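Local coordinates for flavin-dependent monooxygenase, oxygenase subunit HsaA (Mycobacterium tuberculosis, PDB 3AFF), which probably hydroxylates the phenolic A ring of a cholesterol-derived secosteroid next to its hydroxyl, using reduced flavin mononucleotide and oxygen, at residues Phe50-Pro55 and Gly59-Asp64. Residues are numbered along the deposited sequence; the frame is centred on the assembly and turned at random.
Sequences FTLLQP and GGLQCD
Four successive amides, those of Gly-60, Leu-61, Gln-62 and Cys-63, donate to four carbonyls of 50-55. Cys-63 N reaches Leu-52 O at 2.7 Å, nearly along the C=O axis, and Leu-61 N meets Thr-51 O at 2.8 Å with an almost straight N-H...O angle of 171°. The Gln-62 N to Gln-54 O bond is more bent, at 148°, while Gly-60 N lies above the carbonyl plane of Pro-55. All four bonds across the segments join main-chain atoms; Gln-62 OE1, beside Pro-55, adds a side-chain bond to Gln-56 N in the connecting turn. Gly-60 fits tightly: its CA is 3.2 Å from Gln-54 O in a CA-H...O contact and 3.4 Å from Thr-51 O.

Apolar groups close the flank. SG of Cys-63, set between its backbone N and carbonyl carbon (chi1 79°), lies 3.8 Å from Leu-52 CB and 4.1 Å from Leu-53 CD2. Leu-61 CD1 meets both Leu-52 CD2, at 4.1 Å, and Thr-51 OG1, whose hydrogen bond goes to Gly-48 O. Val-12 of helix 9-33 covers Leu-52 and Leu-61, while Leu-53 packs on Trp-94 of helix 80-96. Asp-64 then N-caps helix 65-76 through Ala-66 N. The pairing thus folds back the connection between helices 38-47 and 65-76 in the helical N-terminal domain of the acyl-CoA dehydrogenase fold.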
# COMPACT_ATOMS: atom_id res chain seq x y z
N PHE A 50 -41.20 -18.93 -26.42
CA PHE A 50 -42.01 -17.78 -25.93
C PHE A 50 -42.93 -18.12 -24.77
O PHE A 50 -43.33 -17.21 -23.98
CB PHE A 50 -42.78 -17.11 -27.06
CG PHE A 50 -41.89 -16.58 -28.12
CD1 PHE A 50 -41.07 -15.46 -27.88
CD2 PHE A 50 -41.79 -17.23 -29.31
CE1 PHE A 50 -40.21 -14.95 -28.88
CE2 PHE A 50 -40.94 -16.75 -30.31
CZ PHE A 50 -40.15 -15.62 -30.10
N THR A 51 -43.21 -19.41 -24.58
CA THR A 51 -44.00 -19.83 -23.41
C THR A 51 -43.29 -19.82 -22.06
O THR A 51 -43.95 -19.92 -21.01
CB THR A 51 -44.64 -21.25 -23.58
OG1 THR A 51 -43.61 -22.26 -23.48
CG2 THR A 51 -45.36 -21.34 -24.94
N LEU A 52 -41.96 -19.69 -22.08
CA LEU A 52 -41.14 -19.96 -20.90
C LEU A 52 -41.54 -19.18 -19.68
O LEU A 52 -41.70 -19.74 -18.59
CB LEU A 52 -39.65 -19.68 -21.20
CG LEU A 52 -38.89 -20.81 -21.91
CD1 LEU A 52 -37.56 -20.35 -22.54
CD2 LEU A 52 -38.73 -22.11 -21.02
N LEU A 53 -41.73 -17.88 -19.88
CA LEU A 53 -42.08 -16.96 -18.81
C LEU A 53 -43.54 -16.51 -18.84
O LEU A 53 -43.96 -15.73 -18.00
CB LEU A 53 -41.16 -15.73 -18.92
CG LEU A 53 -39.72 -15.95 -18.43
CD1 LEU A 53 -38.95 -14.66 -18.73
CD2 LEU A 53 -39.76 -16.15 -16.90
N GLN A 54 -44.29 -17.05 -19.79
CA GLN A 54 -45.75 -16.84 -19.91
C GLN A 54 -46.55 -17.58 -18.79
O GLN A 54 -46.14 -18.65 -18.36
CB GLN A 54 -46.18 -17.29 -21.28
CG GLN A 54 -47.70 -17.10 -21.55
CD GLN A 54 -48.04 -17.41 -22.97
OE1 GLN A 54 -47.50 -18.35 -23.56
NE2 GLN A 54 -48.98 -16.64 -23.55
N PRO A 55 -47.63 -16.99 -18.26
CA PRO A 55 -48.39 -17.69 -17.21
C PRO A 55 -49.06 -19.01 -17.65
O PRO A 55 -49.38 -19.23 -18.84
CB PRO A 55 -49.39 -16.63 -16.72
CG PRO A 55 -48.78 -15.32 -17.21
CD PRO A 55 -48.13 -15.61 -18.47
N GLY A 59 -51.32 -21.27 -20.97
CA GLY A 59 -50.46 -22.36 -21.47
C GLY A 59 -48.94 -22.17 -21.38
O GLY A 59 -48.16 -22.85 -22.14
N GLY A 60 -48.50 -21.28 -20.48
CA GLY A 60 -47.09 -20.93 -20.42
C GLY A 60 -46.45 -21.80 -19.35
O GLY A 60 -47.16 -22.49 -18.66
N LEU A 61 -45.13 -21.71 -19.20
CA LEU A 61 -44.42 -22.45 -18.18
C LEU A 61 -44.05 -21.67 -16.96
O LEU A 61 -43.55 -22.28 -16.01
CB LEU A 61 -43.19 -23.12 -18.80
CG LEU A 61 -43.48 -24.00 -20.01
CD1 LEU A 61 -42.23 -24.28 -20.83
CD2 LEU A 61 -44.07 -25.30 -19.47
N GLN A 62 -44.37 -20.35 -16.92
CA GLN A 62 -44.03 -19.45 -15.79
C GLN A 62 -42.75 -19.92 -15.08
O GLN A 62 -42.70 -20.06 -13.84
CB GLN A 62 -45.18 -19.33 -14.79
CG GLN A 62 -45.87 -20.70 -14.41
CD GLN A 62 -47.21 -20.49 -13.74
OE1 GLN A 62 -47.97 -19.59 -14.12
NE2 GLN A 62 -47.49 -21.29 -12.71
N CYS A 63 -41.73 -20.14 -15.89
CA CYS A 63 -40.50 -20.83 -15.47
C CYS A 63 -39.54 -20.10 -14.57
O CYS A 63 -39.69 -18.89 -14.28
CB CYS A 63 -39.76 -21.36 -16.67
SG CYS A 63 -38.80 -20.10 -17.55
N ASP A 64 -38.57 -20.89 -14.06
CA ASP A 64 -37.45 -20.38 -13.29
C ASP A 64 -36.74 -19.31 -14.16
O ASP A 64 -36.33 -19.61 -15.30
CB ASP A 64 -36.57 -21.57 -13.00
CG ASP A 64 -35.24 -21.23 -12.33
OD1 ASP A 64 -34.85 -20.04 -12.20
OD2 ASP A 64 -34.61 -22.24 -11.92